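Gamma-glutamyl-gamma-aminobutyraldehyde dehydrogenase (Burkholderia cenocepacia, PDB 4LIH) probably oxidises aldehydes such as gamma-glutamyl-gamma-aminobutyraldehyde to the corresponding acids with a nicotinamide cofactor, as a four-chain member of the aldehyde dehydrogenase family. Local coordinates at residues Lys119-Gly122 and Asp123-Thr126; Ile301-Met305 and Gly306-Thr310; Asp320-Asp323 and Ala324-Lys328; Ser441-Thr444 and Thr445-Val449. All coordinates share one frame; numbering follows the deposited sequence.

Interaction 1. Residues Lys119-Gly122 and Asp123-Thr126; sequences KPIG and DTTT
The pyrrolidine ring of P120 and the carboxylate of D123 lie alongside each other, pointing the same way. One carboxylate oxygen does most of the touching: D123 OD2 stands 3.5 Å from P120 CG and almost as near to CB and CD, along the CB-CG-CD rim of the ring, while Y303 packs against D123 and M305 against the proline. P120 is the N-cap of helix 121-142, and its carbonyl receives the first turn. T124 N gives P120 O a straight bond of 3.0 Å, whereas the bond from D123 N is weak. Further along, T125 OG1 donates to I121 O at 2.8 Å and T126 OG1 to G122 O at 2.7 Å, each in the carbonyl plane. Both hydroxyls reach back because chi1 (59° and 64°) sets OG1 between the backbone N and the carbonyl carbon. On the buried side, K119 CB meets T124 CG2 at 3.8 Å, and I121 CD1 approaches T124 OG1, a hydroxyl bonded to T114 and S110 of helix 106-117. K119 NZ turns elsewhere, to a salt bridge with D128 and hydrogen bonds with N176 O and N304 OD1. The two threonines thus differ: at I121 O the T125 hydroxyl supplements the helical bond from T125 N, whereas at G122 O the T126 hydroxyl stands where the i+4 amide would be, T126 N bonding D123 O in the wider pi-type turn at 124-126.

Interaction 2. Residues Ile301-Met305 and Gly306-Thr310; sequences IFYNM and GEMCT
M308 reaches back across the turn to Y303, its sulfur lying at the edge of the tyrosine ring and in its plane. M308 SD is 3.7 Å from Y303 CD2 and 5.1 Å from the Y303 ring centroid, a Met-aromatic contact made edge-on, with the two side chains crossing at about a right angle. M308 bends at chi3 (-68°), bringing M308 CE to within 3.2 Å of Y303 O. Beside it, N304 ND2 donates to E307 O at 3.0 Å, with the acceptor lying in the amide plane of the asparagine, so side chain and main chain are clasped across the turn. N304 ND2 also meets N176 O, and N176 ND2 in turn bonds E307 O, fixing both partners from outside. Two backbone bonds set this first shell in place: G306 N to Y303 O at 3.2 Å, and E307 N to N304 O at 3.0 Å, each donor standing well above the carbonyl plane. The chain winds through positive phi at N304, M305 and G306, then makes an inverse gamma turn centred on E307. It runs on to C309, which probably belongs to the family's cysteine signature; C309 N and T310 OG1 bind the sulfonate oxygens of a buffer molecule, MES. The buried turn follows helix 290-302 and leads on toward strand 314-318, with Y303 packed on helix 121-142 and F302 on strand 388-395.

Interaction 3. Residues Asp320-Asp323 and Ala324-Lys328; sequences DIKD and AFIEK
F325 N bonds I321 O at 2.9 Å, nearly along the C=O axis, one of the shortest polar bonds between D320-D323 and A324-K328. These residues form the opening turns of helix 319-333, which follows strand 314-318 of the mixed sheet that also includes strands 280-283 and 435-439. The same i to i+4 ladder continues with I326 N to K322 O at 2.9 Å and E327 N to D323 O at 3.1 Å, the latter two almost straight at hydrogen (168° and 170°). Side chains separate by face. F325 and I321 turn inward: both pack on L290 of helix 290-302 and on V283 of strand 280-283, and F325 also reaches L315 and V317. F325 CB sits 3.2 Å from I321 O, directly beside the carbonyl its own amide is bonded to. Along another face, K322 and I326 run side by side and point the same way, so the aliphatic part of the lysine lies along the isoleucine, while chi3 and chi4 bend its end off to a salt bridge with E395. I326 packs on R372 and V374 of strand 372-375. On the outer surface, water 1 takes up an amide of the first turn, accepting from A324 N at 3.1 Å and giving only a weak bond to D320 O. The closest pair of side-chain carbons is K322 CG against I326 CD1, at 3.4 Å, tighter than ordinary van der Waals contact.

Interaction 4. Residues Ser441-Thr444 and Thr445-Val449; sequences SNLT and TAHDV
At N442 the chain leaves a loop and enters helix 443-452, and the amides of T445 and A446 turn back to this residue. Regular backbone bonds run from A446 N to N442 O at 3.0 Å, H447 N to L443 O at 3.2 Å and D448 N to T444 O at 2.8 Å. Ahead of them the asparagine side chain closes the helix end. With CG anti to the backbone N (chi1 -175°), N442 OD1 takes T445 N at 2.9 Å, in the carbonyl plane and on a lone pair, the bond nearly straight at 168°. This is an N-cap to N3 capping bond, and T445 OG1 crosses close by at 3.2 Å from the same N442 OD1. The helix is the crossover of a beta-alpha-beta unit between the parallel strands 435-439 and 457-460, and its L443/H447 flank lies where subunits meet. There L443 CD1 approaches the edge of the H447 ring, in its plane, at 3.8 Å from H447 CD2. H447 NE2 meets the equivalent H447 NE2 of the second subunit in a hydrogen bond, the rings inclined at about 40°. T444 OG1 is hydrogen-bonded to L503 O of the third subunit, and L443 packs on I501 of that chain.

Overall arrangement
All four are local contacts around helix ends or first turns, yet their settings differ. Interaction 2 is the buried one, with the M308 side chain about 12 Å from that of the predicted active-site residue E274; interaction 1 is partly buried beside it, P120 packing on M305. The centres of interactions 3 and 4 lie about 32 and 29 Å from the centre of the chain, on helices packed about the mixed sheet of strands 280-283, 314-318 and 435-439. Threonine hydroxyls donate to first-turn carbonyls in interaction 1, whereas an asparagine accepts an amide N-H in interaction 4; interaction 3 relies on backbone bonds and a water. Among them, interaction 4 alone meets other subunits.

Interaction 1. Residues Lys119-Gly122 and Asp123-Thr126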
loop_
_atom_site.group_PDB
_atom_site.type_symbol
_atom_site.label_atom_id
_atom_site.label_comp_id
_atom_site.label_asym_id
_atom_site.label_seq_id
_atom_site.Cartn_x
_atom_site.Cartn_y
_atom_site.Cartn_z
ATOM N N LYS A 119 25.519 9.932 29.712
ATOM C CA LYS A 119 24.545 10.741 29.002
ATOM C C LYS A 119 23.711 11.645 29.913
ATOM O O LYS A 119 23.144 11.158 30.884
ATOM C CB LYS A 119 23.639 9.776 28.253
ATOM C CG LYS A 119 24.352 8.994 27.152
ATOM C CD LYS A 119 23.503 7.779 26.738
ATOM C CE LYS A 119 22.147 8.152 26.167
ATOM N NZ LYS A 119 22.190 8.478 24.714
ATOM N N PRO A 120 23.613 12.958 29.603
ATOM C CA PRO A 120 22.879 13.834 30.517
ATOM C C PRO A 120 21.502 13.256 30.960
ATOM O O PRO A 120 20.752 12.711 30.132
ATOM C CB PRO A 120 22.705 15.113 29.689
ATOM C CG PRO A 120 23.931 15.161 28.813
ATOM C CD PRO A 120 24.147 13.696 28.442
ATOM N N ILE A 121 21.151 13.432 32.241
ATOM C CA ILE A 121 19.888 12.998 32.772
ATOM C C ILE A 121 18.704 13.769 32.144
ATOM O O ILE A 121 17.623 13.211 32.005
ATOM C CB ILE A 121 19.885 13.066 34.349
ATOM C CG1 ILE A 121 18.666 12.345 34.959
ATOM C CG2 ILE A 121 19.971 14.487 34.840
ATOM C CD1 ILE A 121 18.724 10.821 34.868
ATOM N N GLY A 122 18.933 15.012 31.723
ATOM C CA GLY A 122 17.921 15.802 31.030
ATOM C C GLY A 122 17.615 15.167 29.656
ATOM O O GLY A 122 16.514 15.317 29.111
ATOM N N ASP A 123 18.599 14.485 29.080
ATOM C CA ASP A 123 18.445 13.756 27.828
ATOM C C ASP A 123 17.776 12.385 27.998
ATOM O O ASP A 123 16.837 12.021 27.260
ATOM C CB ASP A 123 19.836 13.559 27.170
ATOM C CG ASP A 123 20.499 14.892 26.660
ATOM O OD1 ASP A 123 19.873 15.981 26.675
ATOM O OD2 ASP A 123 21.650 14.819 26.138
ATOM N N THR A 124 18.278 11.583 28.943
ATOM C CA THR A 124 17.781 10.201 29.118
ATOM C C THR A 124 16.327 10.109 29.560
ATOM O O THR A 124 15.609 9.184 29.169
ATOM C CB THR A 124 18.659 9.336 30.043
ATOM O OG1 THR A 124 18.715 9.895 31.371
ATOM C CG2 THR A 124 20.036 9.190 29.451
ATOM N N THR A 125 15.901 11.080 30.367
ATOM C CA THR A 125 14.533 11.159 30.822
ATOM C C THR A 125 13.536 11.594 29.763
ATOM O O THR A 125 12.335 11.324 29.908
ATOM C CB THR A 125 14.376 12.102 32.036
ATOM O OG1 THR A 125 14.812 13.418 31.685
ATOM C CG2 THR A 125 15.174 11.584 33.236
ATOM N N THR A 126 14.018 12.249 28.701
ATOM C CA THR A 126 13.156 12.827 27.713
ATOM C C THR A 126 13.321 12.293 26.282
ATOM O O THR A 126 12.375 12.323 25.512
ATOM C CB THR A 126 13.322 14.354 27.657
ATOM O OG1 THR A 126 14.653 14.679 27.226
ATOM C CG2 THR A 126 13.051 14.938 29.012
#

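Interaction 2. Residues Ile301-Met305 and Gly306-Thr310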
loop_
_atom_site.group_PDB
_atom_site.type_symbol
_atom_site.label_atom_id
_atom_site.label_comp_id
_atom_site.label_asym_id
_atom_site.label_seq_id
_atom_site.Cartn_x
_atom_site.Cartn_y
_atom_site.Cartn_z
ATOM N N ILE A 301 25.973 18.299 16.462
ATOM C CA ILE A 301 27.317 17.775 16.689
ATOM C C ILE A 301 27.680 17.673 18.142
ATOM O O ILE A 301 28.595 16.969 18.478
ATOM C CB ILE A 301 28.379 18.633 15.914
ATOM C CG1 ILE A 301 29.803 18.050 16.005
ATOM C CG2 ILE A 301 28.395 20.110 16.373
ATOM C CD1 ILE A 301 29.894 16.567 15.586
ATOM N N PHE A 302 26.983 18.398 19.021
ATOM C CA PHE A 302 27.338 18.390 20.428
ATOM C C PHE A 302 26.342 17.630 21.290
ATOM O O PHE A 302 26.717 17.205 22.376
ATOM C CB PHE A 302 27.525 19.842 20.949
ATOM C CG PHE A 302 28.535 20.651 20.168
ATOM C CD1 PHE A 302 29.706 20.099 19.723
ATOM C CD2 PHE A 302 28.303 21.984 19.905
ATOM C CE1 PHE A 302 30.629 20.842 18.998
ATOM C CE2 PHE A 302 29.204 22.713 19.192
ATOM C CZ PHE A 302 30.385 22.139 18.747
ATOM N N TYR A 303 25.108 17.447 20.816
ATOM C CA TYR A 303 24.137 16.570 21.461
ATOM C C TYR A 303 24.689 15.133 21.658
ATOM O O TYR A 303 25.264 14.551 20.760
ATOM C CB TYR A 303 22.796 16.496 20.694
ATOM C CG TYR A 303 21.821 15.622 21.463
ATOM C CD1 TYR A 303 21.137 16.143 22.535
ATOM C CD2 TYR A 303 21.609 14.296 21.145
ATOM C CE1 TYR A 303 20.269 15.383 23.281
ATOM C CE2 TYR A 303 20.728 13.519 21.904
ATOM C CZ TYR A 303 20.079 14.113 22.972
ATOM O OH TYR A 303 19.215 13.488 23.792
ATOM N N ASN A 304 24.493 14.579 22.843
ATOM C CA ASN A 304 25.088 13.285 23.205
ATOM C C ASN A 304 26.587 13.224 23.005
ATOM O O ASN A 304 27.155 12.220 22.617
ATOM C CB ASN A 304 24.418 12.165 22.415
ATOM C CG ASN A 304 24.396 10.880 23.166
ATOM O OD1 ASN A 304 23.963 10.846 24.296
ATOM N ND2 ASN A 304 24.882 9.815 22.550
ATOM N N MET A 305 27.239 14.348 23.242
ATOM C CA MET A 305 28.688 14.430 23.110
ATOM C C MET A 305 29.255 14.123 21.710
ATOM O O MET A 305 30.377 13.656 21.601
ATOM C CB MET A 305 29.344 13.482 24.128
ATOM C CG MET A 305 28.993 13.780 25.588
ATOM S SD MET A 305 27.294 13.402 26.181
ATOM C CE MET A 305 27.371 11.643 26.492
ATOM N N GLY A 306 28.491 14.317 20.652
ATOM C CA GLY A 306 28.979 13.997 19.274
ATOM C C GLY A 306 29.020 12.510 19.001
ATOM O O GLY A 306 29.446 12.090 17.941
ATOM N N GLU A 307 28.558 11.729 19.975
ATOM C CA GLU A 307 28.563 10.254 19.915
ATOM C C GLU A 307 27.235 9.868 19.296
ATOM O O GLU A 307 26.327 9.342 19.922
ATOM C CB GLU A 307 28.733 9.588 21.279
ATOM C CG GLU A 307 30.021 9.976 22.000
ATOM C CD GLU A 307 30.105 9.585 23.460
ATOM O OE1 GLU A 307 31.270 9.468 23.945
ATOM O OE2 GLU A 307 29.071 9.393 24.149
ATOM N N MET A 308 27.152 10.141 18.029
ATOM C CA MET A 308 25.905 10.014 17.282
ATOM C C MET A 308 26.338 9.638 15.883
ATOM O O MET A 308 27.113 10.374 15.249
ATOM C CB MET A 308 25.174 11.329 17.203
ATOM C CG MET A 308 24.416 11.756 18.435
ATOM S SD MET A 308 23.304 13.127 18.015
ATOM C CE MET A 308 24.474 14.437 17.666
ATOM N N CYS A 309 25.831 8.527 15.385
ATOM C CA CYS A 309 26.247 8.102 14.061
ATOM C C CYS A 309 25.851 9.156 12.991
ATOM O O CYS A 309 26.563 9.363 11.933
ATOM C CB CYS A 309 25.610 6.766 13.766
ATOM S SG CYS A 309 26.322 5.403 14.744
ATOM N N THR A 310 24.689 9.772 13.236
ATOM C CA THR A 310 24.143 10.805 12.302
ATOM C C THR A 310 24.618 12.218 12.639
ATOM O O THR A 310 24.043 13.193 12.131
ATOM C CB THR A 310 22.607 10.914 12.303
ATOM O OG1 THR A 310 22.122 11.067 13.658
ATOM C CG2 THR A 310 21.963 9.753 11.638
#

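Interaction 3. Residues Asp320-Asp323 and Ala324-Lys328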
loop_
_atom_site.group_PDB
_atom_site.type_symbol
_atom_site.label_atom_id
_atom_site.label_comp_id
_atom_site.label_asym_id
_atom_site.label_seq_id
_atom_site.Cartn_x
_atom_site.Cartn_y
_atom_site.Cartn_z
ATOM N N ASP A 320 29.106 33.824 1.851
ATOM C CA ASP A 320 28.401 35.069 2.037
ATOM C C ASP A 320 27.913 35.218 3.467
ATOM O O ASP A 320 27.867 36.319 3.983
ATOM C CB ASP A 320 27.189 35.175 1.078
ATOM C CG ASP A 320 27.579 35.520 -0.360
ATOM O OD1 ASP A 320 28.775 35.712 -0.651
ATOM O OD2 ASP A 320 26.676 35.593 -1.209
ATOM N N ILE A 321 27.523 34.109 4.097
ATOM C CA ILE A 321 26.995 34.141 5.458
ATOM C C ILE A 321 27.957 33.533 6.483
ATOM O O ILE A 321 27.628 33.460 7.669
ATOM C CB ILE A 321 25.627 33.438 5.558
ATOM C CG1 ILE A 321 25.699 31.972 5.093
ATOM C CG2 ILE A 321 24.581 34.207 4.752
ATOM C CD1 ILE A 321 24.545 31.139 5.626
ATOM N N LYS A 322 29.142 33.142 6.045
ATOM C CA LYS A 322 30.059 32.362 6.919
ATOM C C LYS A 322 30.484 33.077 8.207
ATOM O O LYS A 322 30.465 32.476 9.295
ATOM C CB LYS A 322 31.289 31.859 6.152
ATOM C CG LYS A 322 32.194 30.983 7.032
ATOM C CD LYS A 322 33.385 30.366 6.315
ATOM C CE LYS A 322 34.415 31.404 5.886
ATOM N NZ LYS A 322 35.444 31.693 6.910
ATOM N N ASP A 323 30.879 34.342 8.103
ATOM C CA ASP A 323 31.360 35.090 9.285
ATOM C C ASP A 323 30.283 35.185 10.359
ATOM O O ASP A 323 30.518 34.866 11.516
ATOM C CB ASP A 323 31.771 36.527 8.931
ATOM C CG ASP A 323 33.088 36.615 8.177
ATOM O OD1 ASP A 323 33.839 35.609 8.108
ATOM O OD2 ASP A 323 33.386 37.737 7.685
ATOM N N ALA A 324 29.105 35.647 9.960
ATOM C CA ALA A 324 27.978 35.787 10.870
ATOM C C ALA A 324 27.522 34.441 11.430
ATOM O O ALA A 324 27.098 34.367 12.579
ATOM C CB ALA A 324 26.808 36.448 10.162
ATOM N N PHE A 325 27.570 33.398 10.593
ATOM C CA PHE A 325 27.111 32.098 10.995
ATOM C C PHE A 325 28.034 31.495 12.047
ATOM O O PHE A 325 27.549 30.997 13.063
ATOM C CB PHE A 325 26.985 31.144 9.800
ATOM C CG PHE A 325 26.139 29.942 10.104
ATOM C CD1 PHE A 325 24.751 30.042 10.090
ATOM C CD2 PHE A 325 26.711 28.763 10.495
ATOM C CE1 PHE A 325 23.957 28.948 10.398
ATOM C CE2 PHE A 325 25.920 27.661 10.794
ATOM C CZ PHE A 325 24.559 27.758 10.753
ATOM N N ILE A 326 29.347 31.561 11.805
ATOM C CA ILE A 326 30.340 31.033 12.739
ATOM C C ILE A 326 30.211 31.789 14.082
ATOM O O ILE A 326 30.210 31.175 15.148
ATOM C CB ILE A 326 31.782 31.087 12.138
ATOM C CG1 ILE A 326 31.926 30.037 11.010
ATOM C CG2 ILE A 326 32.872 30.806 13.186
ATOM C CD1 ILE A 326 33.224 30.191 10.203
ATOM N N GLU A 327 30.054 33.117 14.043
ATOM C CA GLU A 327 29.774 33.847 15.283
ATOM C C GLU A 327 28.598 33.234 16.078
ATOM O O GLU A 327 28.736 32.979 17.269
ATOM C CB GLU A 327 29.546 35.341 15.030
ATOM C CG GLU A 327 29.358 36.140 16.311
ATOM C CD GLU A 327 29.046 37.617 16.076
ATOM O OE1 GLU A 327 28.511 37.977 15.003
ATOM O OE2 GLU A 327 29.252 38.412 17.022
ATOM N N LYS A 328 27.470 32.973 15.417
ATOM C CA LYS A 328 26.288 32.416 16.076
ATOM C C LYS A 328 26.525 30.993 16.587
ATOM O O LYS A 328 26.047 30.626 17.658
ATOM C CB LYS A 328 25.073 32.468 15.128
ATOM C CG LYS A 328 24.617 33.905 14.796
ATOM C CD LYS A 328 23.604 33.904 13.660
ATOM C CE LYS A 328 23.068 35.288 13.326
ATOM N NZ LYS A 328 22.390 35.979 14.448
HETATM O O HOH W 1 28.883 36.764 7.125
#

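Interaction 4. Residues Ser441-Thr444 and Thr445-Val449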
loop_
_atom_site.group_PDB
_atom_site.type_symbol
_atom_site.label_atom_id
_atom_site.label_comp_id
_atom_site.label_asym_id
_atom_site.label_seq_id
_atom_site.Cartn_x
_atom_site.Cartn_y
_atom_site.Cartn_z
ATOM N N SER A 441 15.211 28.745 2.105
ATOM C CA SER A 441 13.829 29.172 2.037
ATOM C C SER A 441 13.184 28.881 0.678
ATOM O O SER A 441 11.975 29.040 0.530
ATOM C CB SER A 441 13.722 30.682 2.379
ATOM O OG SER A 441 14.487 31.432 1.450
ATOM N N ASN A 442 13.981 28.464 -0.304
ATOM C CA ASN A 442 13.551 28.383 -1.695
ATOM C C ASN A 442 12.970 27.007 -1.977
ATOM O O ASN A 442 13.600 26.016 -1.694
ATOM C CB ASN A 442 14.729 28.642 -2.635
ATOM C CG ASN A 442 14.324 28.691 -4.092
ATOM O OD1 ASN A 442 14.262 27.674 -4.773
ATOM N ND2 ASN A 442 14.032 29.891 -4.585
ATOM N N LEU A 443 11.759 26.980 -2.521
ATOM C CA LEU A 443 11.039 25.739 -2.807
ATOM C C LEU A 443 11.817 24.808 -3.700
ATOM O O LEU A 443 12.050 23.639 -3.349
ATOM C CB LEU A 443 9.692 26.059 -3.418
ATOM C CG LEU A 443 8.909 24.866 -3.971
ATOM C CD1 LEU A 443 8.244 24.163 -2.797
ATOM C CD2 LEU A 443 7.904 25.355 -5.040
ATOM N N THR A 444 12.299 25.321 -4.830
ATOM C CA THR A 444 13.051 24.497 -5.790
ATOM C C THR A 444 14.381 23.997 -5.238
ATOM O O THR A 444 14.721 22.805 -5.380
ATOM C CB THR A 444 13.192 25.235 -7.150
ATOM O OG1 THR A 444 11.899 25.303 -7.762
ATOM C CG2 THR A 444 14.128 24.530 -8.114
ATOM N N THR A 445 15.123 24.877 -4.583
ATOM C CA THR A 445 16.393 24.490 -3.961
ATOM C C THR A 445 16.173 23.368 -2.946
ATOM O O THR A 445 16.894 22.352 -2.936
ATOM C CB THR A 445 17.036 25.709 -3.285
ATOM O OG1 THR A 445 17.238 26.725 -4.279
ATOM C CG2 THR A 445 18.359 25.359 -2.628
ATOM N N ALA A 446 15.162 23.534 -2.097
ATOM C CA ALA A 446 14.897 22.531 -1.067
ATOM C C ALA A 446 14.681 21.137 -1.660
ATOM O O ALA A 446 15.338 20.166 -1.244
ATOM C CB ALA A 446 13.715 22.922 -0.213
ATOM N N HIS A 447 13.778 21.031 -2.619
ATOM C CA HIS A 447 13.486 19.730 -3.196
ATOM C C HIS A 447 14.592 19.215 -4.084
ATOM O O HIS A 447 14.876 18.012 -4.056
ATOM C CB HIS A 447 12.155 19.730 -3.943
ATOM C CG HIS A 447 10.968 19.858 -3.041
ATOM N ND1 HIS A 447 10.445 18.799 -2.343
ATOM C CD2 HIS A 447 10.183 20.919 -2.756
ATOM C CE1 HIS A 447 9.412 19.201 -1.632
ATOM N NE2 HIS A 447 9.230 20.493 -1.871
ATOM N N ASP A 448 15.242 20.090 -4.836
ATOM C CA ASP A 448 16.262 19.638 -5.762
ATOM C C ASP A 448 17.514 19.163 -5.036
ATOM O O ASP A 448 18.058 18.131 -5.393
ATOM C CB ASP A 448 16.621 20.725 -6.766
ATOM C CG ASP A 448 17.467 20.208 -7.878
ATOM O OD1 ASP A 448 17.207 19.085 -8.344
ATOM O OD2 ASP A 448 18.420 20.901 -8.286
ATOM N N VAL A 449 17.969 19.923 -4.038
ATOM C CA VAL A 449 19.126 19.525 -3.223
ATOM C C VAL A 449 18.799 18.273 -2.393
ATOM O O VAL A 449 19.633 17.351 -2.287
ATOM C CB VAL A 449 19.631 20.675 -2.316
ATOM C CG1 VAL A 449 20.643 20.170 -1.293
ATOM C CG2 VAL A 449 20.308 21.766 -3.110
#